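E3 SUMO-protein ligase SIZ2 (PDB 6U75) is a PIAS-family SUMO E3 ligase that promotes SUMO attachment to proteins, may act on septins and may be involved in chromosome maintenance. Local coordinates at residues 80-85 with 117-122; 56-61 with 126-131; 48-53 with 136-141; 196-201 with 238-243. One frame throughout, in Å; residues are numbered along the deposited sequence.

In the fold
Interactions 1, 2 and 3 lie in the PINIT domain, and interaction 4 lies in the zinc-binding SP-RING region. Interactions 2 and 3 use the same two strands, 50-58 and 130-139, with centres about 25 Å apart. Interaction 1 belongs to a second sheet. It is nested in the loop closed by interaction 2, which is itself nested in the loop closed by interaction 3. Leu54 of strand 50-58 touches Leu80 and Leu119 of interaction 1. Interaction 4 closes later in the chain, its centre about 28 Å from that of interaction 3. There the side chain of Thr200 comes within about 5 Å of the zinc ion; interactions 1 to 3 are away from it.

Interaction 1 (80-85 with 117-122); sequences LVFNGT and NHLDLH
Asn83 meets Asn117 and His118 through both ends of its side-chain amide. Its ND2 donates to Asn117 OD1 at 3.2 Å, in the carbonyl plane and on a lone pair. Its OD1 accepts His118 N, also at 3.2 Å, with the donor tilted from the plane of the amide. Asn83 N completes the grip on this strand by bonding to His118 O at 2.9 Å. CG of Asn83 lies anti to its own carbonyl carbon (chi1 -66°), which swings the amide across to the other strand and over the rim of one face of the Phe82 ring. The amide of Asn117 lies nearly parallel to that ring, with CB 3.8 Å from Phe82 CZ. An alanine in place of Asn83 would probably leave His118 N without this acceptor and Asn117 OD1 without one of its donors.

Further along, Val81 and Asp120 form an antiparallel hydrogen-bonded pair, with two bonds of 2.9 Å between N of each and O of the other. Phe82 and Leu119 share a face with Leu80 and Leu121. Leu119 CD1 touches the ring edge at Phe82 CD1, and Leu80 CD2 packs alongside Leu121 CD1 at 3.6 Å.

A type I' turn from Phe82 to Thr85 sets the position of Asn83. Loop residues add two bonds: Asn83 ND2 also reaches Tyr109 O, and Asn117 OD1 also accepts Lys111 N. Strand 117-123 is an inner strand of a four-stranded antiparallel sheet of the PINIT domain, between strands 28-34 and 79-82. Leu54 of strand 50-58 packs against the leucine face.

Interaction 2 (56-61 with 126-131); sequences SGFSIP and IDKEYS
Gly57 and Ser131 form an antiparallel hydrogen-bonded pair, with Gly57 N to Ser131 O at 2.9 Å and Ser131 N to Gly57 O at 2.8 Å. This pairing joins strand 50-58 to strand 130-139 in the curled antiparallel sheet of the PINIT domain. Two residues further, Ser59 N donates to Glu129 O at 2.9 Å.

Between these bonds, at the non-hydrogen-bonded pair, the side chains of Phe58 and Tyr130 run side by side in the same direction. Their rings meet obliquely, with planes 33° apart and centroids 5.3 Å apart. Leu21 and Pro75 also touch Tyr130. Ser59 and Ser131 approach each other through Ser59 CB and Ser131 OG. Their hydroxyls bond to the two carboxylate oxygens of Glu65, Ser59 OG to OE1 and Ser131 OG to OE2, so one carboxylate links the two segments.

Lys128 closes over Phe58 from the loop. A bend at chi3 (65°) folds its end back over one ring face. CE makes a CH-pi contact, and NZ forms a cation-pi contact 3.3 Å from the centroid of the Phe58 ring, almost on the ring normal.

Interaction 3 (48-53 with 136-141); sequences KSYKLY and IVEVFS
Tyr50 turns the edge of its ring toward Glu138. The Glu138 side chain runs obliquely along that edge, its carboxylate plane 25° from the ring plane. Its CG is anti to the backbone N (chi1 -172°) and the chain is extended beyond. This brings OE2 to 3.4 Å from Tyr50 CE1, near the plane of the ring, while CG lies in that plane.

Tyr53 offers a face instead. Val137 CG2 sits over it, 3.9 Å from the ring centroid, as a CH-pi contact. Val139 CG1 meets the same ring at CZ, 3.6 Å away. Both valines lie at about a right angle to the tyrosine side chain.

The strands pair antiparallel, with Lys51 and Val137 joined by two hydrogen bonds of 2.9 Å, N of each to O of the other. Val139 N also donates to Ser49 O. Leu52 CD1 touches Ile136 CG1. Leu43 and Leu44 of helix 38-46 touch Tyr50, and Leu44 also touches Ile136. An alanine at Tyr50 would probably deprive Glu138 of the ring along its chain and open a gap beside these two leucines.

This PINIT strand pair thus has mixed chemistry. Apolar contacts pack Tyr53 on the valines. The Glu138 carboxylate lies at a ring edge, where the slightly positive ring hydrogens would probably suit its charge better than the face.

Interaction 4 (196-201 with 238-243); sequences YPAKTD and LKISEF
Pro197 O takes the backbone N of Ser241 at 2.9 Å, in a bond that is close to straight (171° at the hydrogen). The same oxygen also receives a CA-H contact from Ile240, with CA 3.4 Å away. Ile240 CG2 lies against it too. Lys199 and Lys239 follow as an antiparallel hydrogen-bonded pair. Lys199 N bonds to Lys239 O, and Lys239 N to Lys199 O, each at 2.9 Å.

Ile240 is the main apolar side chain of the contact. Its CG1 is anti to the carbonyl carbon (chi1 -62°), and chi2 bends the chain back. CD1 then lies 3.9 Å from Tyr196 CB and 4.0 Å from Ala198 CB. Leu150 of helix 142-150 packs on both Ile240 and Tyr196.

The strands belong to the small antiparallel sheet of the SP-RING zinc finger, in which 197-199 lies between 209-210 and 239-240. Ser241 is at the N-cap position of helix 242-249, so the chain passes directly from the sheet pairing into that helix. Pro197 packs on Val244 and Ile248 of the helix.

The zinc ion is bound by Cys203, His205, Cys226 and Cys229. Lys199 NZ bonds to the backbone O of His205, tying this strand to the metal loop. The side chain of Thr200 comes within about 3 Å of that of Cys203. Beyond the paired residues the bent Lys239 chain reaches across the Asp201 side chain. Lys239 NZ and Asp201 OD2 are modelled as a salt bridge, but so close that its geometry is doubtful.

Interaction 1 (80-85 with 117-122)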
loop_
_atom_site.group_PDB
_atom_site.type_symbol
_atom_site.label_atom_id
_atom_site.label_comp_id
_atom_site.label_asym_id
_atom_site.label_seq_id
_atom_site.Cartn_x
_atom_site.Cartn_y
_atom_site.Cartn_z
ATOM N N LEU A 80 3.519 -21.075 1.202
ATOM C CA LEU A 80 3.850 -20.870 2.604
ATOM C C LEU A 80 2.907 -21.694 3.467
ATOM O O LEU A 80 1.684 -21.619 3.305
ATOM C CB LEU A 80 3.749 -19.391 2.980
ATOM C CG LEU A 80 4.736 -18.454 2.286
ATOM C CD1 LEU A 80 4.268 -17.016 2.407
ATOM C CD2 LEU A 80 6.126 -18.614 2.879
ATOM N N VAL A 81 3.475 -22.477 4.380
ATOM C CA VAL A 81 2.708 -23.327 5.282
ATOM C C VAL A 81 3.207 -23.050 6.691
ATOM O O VAL A 81 4.348 -23.392 7.028
ATOM C CB VAL A 81 2.845 -24.816 4.935
ATOM C CG1 VAL A 81 1.994 -25.658 5.873
ATOM C CG2 VAL A 81 2.453 -25.060 3.485
ATOM N N PHE A 82 2.364 -22.433 7.512
ATOM C CA PHE A 82 2.707 -22.087 8.887
ATOM C C PHE A 82 1.920 -23.002 9.816
ATOM O O PHE A 82 0.695 -22.879 9.928
ATOM C CB PHE A 82 2.411 -20.615 9.167
ATOM C CG PHE A 82 2.972 -20.121 10.470
ATOM C CD1 PHE A 82 4.340 -19.995 10.646
ATOM C CD2 PHE A 82 2.133 -19.777 11.516
ATOM C CE1 PHE A 82 4.860 -19.541 11.841
ATOM C CE2 PHE A 82 2.649 -19.321 12.714
ATOM C CZ PHE A 82 4.015 -19.203 12.876
ATOM N N ASN A 83 2.623 -23.922 10.474
ATOM C CA ASN A 83 2.004 -24.865 11.406
ATOM C C ASN A 83 0.953 -25.723 10.706
ATOM O O ASN A 83 -0.140 -25.952 11.229
ATOM C CB ASN A 83 1.401 -24.129 12.605
ATOM C CG ASN A 83 2.453 -23.460 13.467
ATOM O OD1 ASN A 83 3.532 -24.011 13.689
ATOM N ND2 ASN A 83 2.146 -22.265 13.956
ATOM N N GLY A 84 1.285 -26.205 9.508
ATOM C CA GLY A 84 0.410 -27.077 8.755
ATOM C C GLY A 84 -0.644 -26.378 7.926
ATOM O O GLY A 84 -1.111 -26.952 6.934
ATOM N N THR A 85 -1.036 -25.161 8.292
ATOM C CA THR A 85 -2.061 -24.422 7.569
ATOM C C THR A 85 -1.420 -23.590 6.467
ATOM O O THR A 85 -0.508 -22.799 6.729
ATOM C CB THR A 85 -2.844 -23.519 8.524
ATOM O OG1 THR A 85 -3.536 -24.321 9.490
ATOM C CG2 THR A 85 -3.847 -22.664 7.762
ATOM N N ASN A 117 7.067 -23.197 16.550
ATOM C CA ASN A 117 6.400 -22.792 15.319
ATOM C C ASN A 117 7.261 -23.186 14.126
ATOM O O ASN A 117 8.457 -22.868 14.082
ATOM C CB ASN A 117 6.127 -21.288 15.297
ATOM C CG ASN A 117 5.173 -20.852 16.390
ATOM O OD1 ASN A 117 3.962 -21.047 16.286
ATOM N ND2 ASN A 117 5.714 -20.254 17.445
ATOM N N HIS A 118 6.646 -23.876 13.169
ATOM C CA HIS A 118 7.306 -24.333 11.954
ATOM C C HIS A 118 6.725 -23.591 10.760
ATOM O O HIS A 118 5.503 -23.536 10.593
ATOM C CB HIS A 118 7.133 -25.841 11.766
ATOM C CG HIS A 118 7.604 -26.657 12.930
ATOM N ND1 HIS A 118 8.920 -27.034 13.092
ATOM C CD2 HIS A 118 6.932 -27.172 13.986
ATOM C CE1 HIS A 118 9.040 -27.744 14.200
ATOM N NE2 HIS A 118 7.848 -27.841 14.762
ATOM N N LEU A 119 7.600 -23.024 9.933
ATOM C CA LEU A 119 7.211 -22.322 8.714
ATOM C C LEU A 119 7.948 -22.968 7.548
ATOM O O LEU A 119 9.178 -22.895 7.467
ATOM C CB LEU A 119 7.534 -20.831 8.809
ATOM C CG LEU A 119 7.254 -20.003 7.551
ATOM C CD1 LEU A 119 5.766 -19.974 7.244
ATOM C CD2 LEU A 119 7.795 -18.591 7.704
ATOM N N ASP A 120 7.198 -23.609 6.659
ATOM C CA ASP A 120 7.753 -24.223 5.463
ATOM C C ASP A 120 7.445 -23.349 4.256
ATOM O O ASP A 120 6.368 -22.754 4.162
ATOM C CB ASP A 120 7.183 -25.628 5.252
ATOM C CG ASP A 120 7.210 -26.465 6.517
ATOM O OD1 ASP A 120 6.194 -26.486 7.241
ATOM O OD2 ASP A 120 8.251 -27.097 6.793
ATOM N N LEU A 121 8.404 -23.274 3.338
ATOM C CA LEU A 121 8.275 -22.488 2.117
ATOM C C LEU A 121 8.689 -23.378 0.955
ATOM O O LEU A 121 9.873 -23.694 0.805
ATOM C CB LEU A 121 9.132 -21.225 2.187
ATOM C CG LEU A 121 9.231 -20.363 0.929
ATOM C CD1 LEU A 121 7.904 -20.278 0.196
ATOM C CD2 LEU A 121 9.708 -18.974 1.311
ATOM N N HIS A 122 7.710 -23.797 0.158
ATOM C CA HIS A 122 7.932 -24.689 -0.970
ATOM C C HIS A 122 8.014 -23.885 -2.259
ATOM O O HIS A 122 7.233 -22.950 -2.473
ATOM C CB HIS A 122 6.811 -25.723 -1.075
ATOM C CG HIS A 122 6.717 -26.632 0.109
ATOM N ND1 HIS A 122 6.054 -26.281 1.265
ATOM C CD2 HIS A 122 7.206 -27.876 0.318
ATOM C CE1 HIS A 122 6.137 -27.272 2.135
ATOM N NE2 HIS A 122 6.832 -28.252 1.585
#

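Interaction 2 (56-61 with 126-131)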
loop_
_atom_site.group_PDB
_atom_site.type_symbol
_atom_site.label_atom_id
_atom_site.label_comp_id
_atom_site.label_asym_id
_atom_site.label_seq_id
_atom_site.Cartn_x
_atom_site.Cartn_y
_atom_site.Cartn_z
ATOM N N SER A 56 9.404 -10.732 3.224
ATOM C CA SER A 56 10.394 -11.299 2.323
ATOM C C SER A 56 10.892 -10.198 1.402
ATOM O O SER A 56 10.098 -9.407 0.887
ATOM C CB SER A 56 9.813 -12.454 1.497
ATOM O OG SER A 56 10.762 -12.956 0.573
ATOM N N GLY A 57 12.208 -10.145 1.203
ATOM C CA GLY A 57 12.795 -9.125 0.359
ATOM C C GLY A 57 13.972 -9.667 -0.425
ATOM O O GLY A 57 14.554 -10.695 -0.082
ATOM N N PHE A 58 14.310 -8.957 -1.498
ATOM C CA PHE A 58 15.496 -9.305 -2.270
ATOM C C PHE A 58 16.742 -9.088 -1.423
ATOM O O PHE A 58 16.920 -8.025 -0.819
ATOM C CB PHE A 58 15.573 -8.469 -3.548
ATOM C CG PHE A 58 14.640 -8.926 -4.637
ATOM C CD1 PHE A 58 14.524 -10.270 -4.959
ATOM C CD2 PHE A 58 13.881 -8.007 -5.342
ATOM C CE1 PHE A 58 13.669 -10.687 -5.960
ATOM C CE2 PHE A 58 13.024 -8.418 -6.344
ATOM C CZ PHE A 58 12.917 -9.760 -6.654
ATOM N N SER A 59 17.604 -10.100 -1.378
ATOM C CA SER A 59 18.833 -10.062 -0.587
ATOM C C SER A 59 19.981 -9.714 -1.528
ATOM O O SER A 59 20.588 -10.586 -2.149
ATOM C CB SER A 59 19.064 -11.394 0.117
ATOM O OG SER A 59 20.313 -11.407 0.786
ATOM N N ILE A 60 20.275 -8.422 -1.633
ATOM C CA ILE A 60 21.363 -7.951 -2.487
ATOM C C ILE A 60 22.676 -8.417 -1.867
ATOM O O ILE A 60 22.983 -8.046 -0.725
ATOM C CB ILE A 60 21.327 -6.424 -2.651
ATOM C CG1 ILE A 60 19.967 -5.990 -3.209
ATOM C CG2 ILE A 60 22.459 -5.962 -3.566
ATOM C CD1 ILE A 60 19.837 -4.501 -3.440
ATOM N N PRO A 61 23.473 -9.224 -2.560
ATOM C CA PRO A 61 24.711 -9.735 -1.969
ATOM C C PRO A 61 25.865 -8.753 -2.131
ATOM O O PRO A 61 25.763 -7.728 -2.807
ATOM C CB PRO A 61 24.963 -11.017 -2.770
ATOM C CG PRO A 61 24.428 -10.700 -4.121
ATOM C CD PRO A 61 23.262 -9.756 -3.919
ATOM N N ILE A 126 14.577 -20.864 -7.449
ATOM C CA ILE A 126 14.900 -19.581 -6.837
ATOM C C ILE A 126 16.007 -18.948 -7.669
ATOM O O ILE A 126 17.141 -19.442 -7.677
ATOM C CB ILE A 126 15.330 -19.718 -5.369
ATOM C CG1 ILE A 126 14.210 -20.383 -4.564
ATOM C CG2 ILE A 126 15.671 -18.355 -4.780
ATOM C CD1 ILE A 126 14.446 -20.419 -3.074
ATOM N N ASP A 127 15.682 -17.860 -8.368
ATOM C CA ASP A 127 16.644 -17.176 -9.224
ATOM C C ASP A 127 17.488 -16.162 -8.469
ATOM O O ASP A 127 18.612 -15.866 -8.890
ATOM C CB ASP A 127 15.915 -16.466 -10.369
ATOM C CG ASP A 127 15.117 -17.421 -11.233
ATOM O OD1 ASP A 127 15.004 -18.609 -10.861
ATOM O OD2 ASP A 127 14.607 -16.986 -12.286
ATOM N N LYS A 128 16.974 -15.624 -7.365
ATOM C CA LYS A 128 17.671 -14.618 -6.579
ATOM C C LYS A 128 17.563 -14.964 -5.102
ATOM O O LYS A 128 16.620 -15.635 -4.674
ATOM C CB LYS A 128 17.099 -13.216 -6.832
ATOM C CG LYS A 128 17.487 -12.625 -8.181
ATOM C CD LYS A 128 16.697 -11.361 -8.501
ATOM C CE LYS A 128 17.005 -10.232 -7.529
ATOM N NZ LYS A 128 16.238 -8.997 -7.855
ATOM N N GLU A 129 18.539 -14.506 -4.327
ATOM C CA GLU A 129 18.538 -14.758 -2.895
ATOM C C GLU A 129 17.528 -13.853 -2.199
ATOM O O GLU A 129 17.307 -12.709 -2.602
ATOM C CB GLU A 129 19.933 -14.537 -2.309
ATOM C CG GLU A 129 20.991 -15.465 -2.880
ATOM C CD GLU A 129 22.364 -15.225 -2.284
ATOM O OE1 GLU A 129 23.367 -15.405 -3.005
ATOM O OE2 GLU A 129 22.438 -14.853 -1.094
ATOM N N TYR A 130 16.910 -14.383 -1.145
ATOM C CA TYR A 130 15.872 -13.668 -0.418
ATOM C C TYR A 130 16.203 -13.619 1.067
ATOM O O TYR A 130 16.874 -14.503 1.602
ATOM C CB TYR A 130 14.495 -14.325 -0.613
ATOM C CG TYR A 130 13.946 -14.211 -2.019
ATOM C CD1 TYR A 130 14.224 -15.179 -2.974
ATOM C CD2 TYR A 130 13.146 -13.139 -2.388
ATOM C CE1 TYR A 130 13.725 -15.079 -4.259
ATOM C CE2 TYR A 130 12.642 -13.032 -3.669
ATOM C CZ TYR A 130 12.934 -14.003 -4.600
ATOM O OH TYR A 130 12.433 -13.900 -5.877
ATOM N N SER A 131 15.727 -12.564 1.720
ATOM C CA SER A 131 15.779 -12.423 3.168
ATOM C C SER A 131 14.365 -12.548 3.718
ATOM O O SER A 131 13.447 -11.869 3.240
ATOM C CB SER A 131 16.387 -11.080 3.576
ATOM O OG SER A 131 17.755 -11.005 3.221
#

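Interaction 3 (48-53 with 136-141)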
loop_
_atom_site.group_PDB
_atom_site.type_symbol
_atom_site.label_atom_id
_atom_site.label_comp_id
_atom_site.label_asym_id
_atom_site.label_seq_id
_atom_site.Cartn_x
_atom_site.Cartn_y
_atom_site.Cartn_z
ATOM N N LYS A 48 -5.247 -4.617 19.963
ATOM C CA LYS A 48 -5.955 -5.338 18.912
ATOM C C LYS A 48 -5.340 -5.114 17.538
ATOM O O LYS A 48 -5.567 -5.924 16.632
ATOM C CB LYS A 48 -7.426 -4.914 18.890
ATOM C CG LYS A 48 -8.130 -5.007 20.242
ATOM C CD LYS A 48 -9.067 -3.825 20.480
ATOM C CE LYS A 48 -8.310 -2.514 20.677
ATOM N NZ LYS A 48 -7.346 -2.563 21.814
ATOM N N SER A 49 -4.576 -4.039 17.359
ATOM C CA SER A 49 -3.990 -3.704 16.070
ATOM C C SER A 49 -2.610 -4.313 15.866
ATOM O O SER A 49 -1.976 -4.036 14.842
ATOM C CB SER A 49 -3.899 -2.183 15.914
ATOM O OG SER A 49 -5.188 -1.596 15.883
ATOM N N TYR A 50 -2.129 -5.127 16.802
ATOM C CA TYR A 50 -0.818 -5.749 16.678
ATOM C C TYR A 50 -0.956 -7.127 16.045
ATOM O O TYR A 50 -1.744 -7.957 16.507
ATOM C CB TYR A 50 -0.133 -5.864 18.042
ATOM C CG TYR A 50 0.336 -4.546 18.632
ATOM C CD1 TYR A 50 0.150 -3.346 17.955
ATOM C CD2 TYR A 50 0.973 -4.508 19.864
ATOM C CE1 TYR A 50 0.579 -2.147 18.495
ATOM C CE2 TYR A 50 1.407 -3.316 20.409
ATOM C CZ TYR A 50 1.208 -2.139 19.721
ATOM O OH TYR A 50 1.638 -0.948 20.260
ATOM N N LYS A 51 -0.181 -7.362 14.989
ATOM C CA LYS A 51 -0.171 -8.631 14.279
ATOM C C LYS A 51 1.270 -9.069 14.053
ATOM O O LYS A 51 2.198 -8.259 14.080
ATOM C CB LYS A 51 -0.897 -8.533 12.927
ATOM C CG LYS A 51 -2.336 -8.035 13.003
ATOM C CD LYS A 51 -3.208 -8.934 13.864
ATOM C CE LYS A 51 -4.682 -8.773 13.527
ATOM N NZ LYS A 51 -5.079 -9.634 12.379
ATOM N N LEU A 52 1.450 -10.368 13.827
ATOM C CA LEU A 52 2.756 -10.931 13.497
ATOM C C LEU A 52 2.819 -11.117 11.986
ATOM O O LEU A 52 2.116 -11.966 11.429
ATOM C CB LEU A 52 2.990 -12.252 14.225
ATOM C CG LEU A 52 4.319 -12.935 13.893
ATOM C CD1 LEU A 52 5.490 -12.039 14.266
ATOM C CD2 LEU A 52 4.432 -14.282 14.591
ATOM N N TYR A 53 3.664 -10.329 11.327
ATOM C CA TYR A 53 3.759 -10.313 9.876
ATOM C C TYR A 53 5.093 -10.892 9.426
ATOM O O TYR A 53 6.150 -10.540 9.966
ATOM C CB TYR A 53 3.598 -8.890 9.332
ATOM C CG TYR A 53 2.164 -8.432 9.157
ATOM C CD1 TYR A 53 1.101 -9.173 9.659
ATOM C CD2 TYR A 53 1.874 -7.261 8.470
ATOM C CE1 TYR A 53 -0.206 -8.755 9.492
ATOM C CE2 TYR A 53 0.571 -6.835 8.299
ATOM C CZ TYR A 53 -0.464 -7.585 8.810
ATOM O OH TYR A 53 -1.762 -7.164 8.639
ATOM N N ILE A 136 6.511 -8.112 14.775
ATOM C CA ILE A 136 5.248 -7.630 15.314
ATOM C C ILE A 136 5.049 -6.208 14.812
ATOM O O ILE A 136 5.984 -5.399 14.807
ATOM C CB ILE A 136 5.237 -7.710 16.850
ATOM C CG1 ILE A 136 5.456 -9.161 17.285
ATOM C CG2 ILE A 136 3.921 -7.171 17.406
ATOM C CD1 ILE A 136 5.201 -9.423 18.751
ATOM N N VAL A 137 3.839 -5.905 14.354
ATOM C CA VAL A 137 3.563 -4.632 13.706
ATOM C C VAL A 137 2.188 -4.142 14.128
ATOM O O VAL A 137 1.274 -4.930 14.386
ATOM C CB VAL A 137 3.634 -4.741 12.166
ATOM C CG1 VAL A 137 4.986 -5.282 11.726
ATOM C CG2 VAL A 137 2.507 -5.620 11.641
ATOM N N GLU A 138 2.051 -2.823 14.194
ATOM C CA GLU A 138 0.751 -2.184 14.342
ATOM C C GLU A 138 0.210 -1.897 12.948
ATOM O O GLU A 138 0.881 -1.243 12.143
ATOM C CB GLU A 138 0.860 -0.897 15.157
ATOM C CG GLU A 138 -0.484 -0.280 15.512
ATOM C CD GLU A 138 -0.346 1.002 16.307
ATOM O OE1 GLU A 138 -1.002 2.000 15.942
ATOM O OE2 GLU A 138 0.422 1.013 17.291
ATOM N N VAL A 139 -0.987 -2.403 12.660
ATOM C CA VAL A 139 -1.600 -2.264 11.345
ATOM C C VAL A 139 -2.620 -1.138 11.390
ATOM O O VAL A 139 -3.220 -0.848 12.432
ATOM C CB VAL A 139 -2.254 -3.583 10.878
ATOM C CG1 VAL A 139 -1.227 -4.706 10.844
ATOM C CG2 VAL A 139 -3.433 -3.950 11.771
ATOM N N PHE A 140 -2.819 -0.496 10.242
ATOM C CA PHE A 140 -3.770 0.596 10.097
ATOM C C PHE A 140 -4.643 0.337 8.880
ATOM O O PHE A 140 -4.147 -0.067 7.824
ATOM C CB PHE A 140 -3.056 1.942 9.950
ATOM C CG PHE A 140 -2.100 2.245 11.066
ATOM C CD1 PHE A 140 -2.520 2.940 12.186
ATOM C CD2 PHE A 140 -0.780 1.833 10.994
ATOM C CE1 PHE A 140 -1.641 3.221 13.213
ATOM C CE2 PHE A 140 0.103 2.110 12.019
ATOM C CZ PHE A 140 -0.328 2.805 13.129
ATOM N N SER A 141 -5.937 0.571 9.032
ATOM C CA SER A 141 -6.880 0.322 7.955
ATOM C C SER A 141 -6.998 1.542 7.053
ATOM O O SER A 141 -6.621 2.654 7.436
ATOM C CB SER A 141 -8.249 -0.029 8.526
ATOM O OG SER A 141 -8.887 1.123 9.043
#

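Interaction 4 (196-201 with 238-243)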
loop_
_atom_site.group_PDB
_atom_site.type_symbol
_atom_site.label_atom_id
_atom_site.label_comp_id
_atom_site.label_asym_id
_atom_site.label_seq_id
_atom_site.Cartn_x
_atom_site.Cartn_y
_atom_site.Cartn_z
ATOM N N TYR A 196 -13.991 11.776 -1.542
ATOM C CA TYR A 196 -12.790 12.415 -1.006
ATOM C C TYR A 196 -11.818 12.669 -2.152
ATOM O O TYR A 196 -10.798 11.983 -2.286
ATOM C CB TYR A 196 -12.148 11.546 0.075
ATOM C CG TYR A 196 -13.140 10.920 1.030
ATOM C CD1 TYR A 196 -13.721 11.666 2.048
ATOM C CD2 TYR A 196 -13.490 9.581 0.920
ATOM C CE1 TYR A 196 -14.625 11.097 2.925
ATOM C CE2 TYR A 196 -14.392 9.002 1.793
ATOM C CZ TYR A 196 -14.957 9.765 2.792
ATOM O OH TYR A 196 -15.855 9.196 3.665
ATOM N N PRO A 197 -12.104 13.657 -3.002
ATOM C CA PRO A 197 -11.242 13.903 -4.170
ATOM C C PRO A 197 -9.865 14.379 -3.733
ATOM O O PRO A 197 -9.726 15.446 -3.132
ATOM C CB PRO A 197 -11.998 14.985 -4.949
ATOM C CG PRO A 197 -12.825 15.677 -3.922
ATOM C CD PRO A 197 -13.208 14.628 -2.916
ATOM N N ALA A 198 -8.845 13.583 -4.045
ATOM C CA ALA A 198 -7.491 13.834 -3.578
ATOM C C ALA A 198 -6.502 13.693 -4.724
ATOM O O ALA A 198 -6.812 13.148 -5.787
ATOM C CB ALA A 198 -7.103 12.875 -2.444
ATOM N N LYS A 199 -5.294 14.199 -4.481
ATOM C CA LYS A 199 -4.177 14.069 -5.407
ATOM C C LYS A 199 -2.913 14.538 -4.697
ATOM O O LYS A 199 -2.860 14.535 -3.462
ATOM C CB LYS A 199 -4.429 14.866 -6.689
ATOM C CG LYS A 199 -4.502 16.373 -6.498
ATOM C CD LYS A 199 -4.726 17.085 -7.822
ATOM C CE LYS A 199 -4.522 18.585 -7.688
ATOM N NZ LYS A 199 -4.721 19.295 -8.982
ATOM N N THR A 200 -1.895 14.942 -5.452
ATOM C CA THR A 200 -0.660 15.446 -4.874
ATOM C C THR A 200 -0.286 16.763 -5.538
ATOM O O THR A 200 -0.679 17.046 -6.673
ATOM C CB THR A 200 0.495 14.446 -5.033
ATOM O OG1 THR A 200 0.884 14.371 -6.409
ATOM C CG2 THR A 200 0.078 13.064 -4.552
ATOM N N ASP A 201 0.478 17.576 -4.806
ATOM C CA ASP A 201 1.046 18.779 -5.398
ATOM C C ASP A 201 2.005 18.446 -6.530
ATOM O O ASP A 201 2.287 19.308 -7.369
ATOM C CB ASP A 201 1.766 19.602 -4.329
ATOM C CG ASP A 201 0.821 20.139 -3.273
ATOM O OD1 ASP A 201 -0.333 20.468 -3.619
ATOM O OD2 ASP A 201 1.232 20.230 -2.097
ATOM N N LEU A 238 -0.546 12.717 -0.338
ATOM C CA LEU A 238 -1.972 12.767 -0.632
ATOM C C LEU A 238 -2.631 13.914 0.124
ATOM O O LEU A 238 -2.449 14.058 1.336
ATOM C CB LEU A 238 -2.635 11.444 -0.257
ATOM C CG LEU A 238 -2.105 10.200 -0.971
ATOM C CD1 LEU A 238 -2.738 8.943 -0.398
ATOM C CD2 LEU A 238 -2.357 10.292 -2.465
ATOM N N LYS A 239 -3.398 14.729 -0.597
ATOM C CA LYS A 239 -4.154 15.813 0.012
ATOM C C LYS A 239 -5.445 16.010 -0.770
ATOM O O LYS A 239 -5.522 15.691 -1.959
ATOM C CB LYS A 239 -3.341 17.115 0.053
ATOM C CG LYS A 239 -2.002 16.971 0.763
ATOM C CD LYS A 239 -1.369 18.312 1.104
ATOM C CE LYS A 239 -1.046 19.123 -0.139
ATOM N NZ LYS A 239 0.292 19.774 -0.039
ATOM N N ILE A 240 -6.459 16.531 -0.086
ATOM C CA ILE A 240 -7.757 16.770 -0.706
ATOM C C ILE A 240 -7.677 18.013 -1.580
ATOM O O ILE A 240 -6.975 18.980 -1.254
ATOM C CB ILE A 240 -8.851 16.918 0.366
ATOM C CG1 ILE A 240 -8.994 15.627 1.181
ATOM C CG2 ILE A 240 -10.178 17.294 -0.279
ATOM C CD1 ILE A 240 -9.509 14.441 0.387
ATOM N N SER A 241 -8.400 17.992 -2.697
ATOM C CA SER A 241 -8.485 19.135 -3.599
ATOM C C SER A 241 -9.729 19.942 -3.244
ATOM O O SER A 241 -10.856 19.470 -3.421
ATOM C CB SER A 241 -8.532 18.676 -5.054
ATOM O OG SER A 241 -8.920 19.741 -5.905
ATOM N N GLU A 242 -9.524 21.162 -2.744
ATOM C CA GLU A 242 -10.656 21.990 -2.345
ATOM C C GLU A 242 -11.537 22.350 -3.535
ATOM O O GLU A 242 -12.757 22.466 -3.389
ATOM C CB GLU A 242 -10.157 23.259 -1.654
ATOM C CG GLU A 242 -11.257 24.073 -0.995
ATOM C CD GLU A 242 -10.755 25.386 -0.430
ATOM O OE1 GLU A 242 -9.605 25.767 -0.736
ATOM O OE2 GLU A 242 -11.510 26.040 0.321
ATOM N N PHE A 243 -10.943 22.521 -4.717
ATOM C CA PHE A 243 -11.712 22.927 -5.890
ATOM C C PHE A 243 -12.733 21.860 -6.274
ATOM O O PHE A 243 -13.942 22.122 -6.331
ATOM C CB PHE A 243 -10.752 23.213 -7.049
ATOM C CG PHE A 243 -11.390 23.910 -8.217
ATOM C CD1 PHE A 243 -11.836 25.216 -8.103
ATOM C CD2 PHE A 243 -11.521 23.266 -9.437
ATOM C CE1 PHE A 243 -12.416 25.861 -9.179
ATOM C CE2 PHE A 243 -12.098 23.907 -10.516
ATOM C CZ PHE A 243 -12.546 25.206 -10.386
#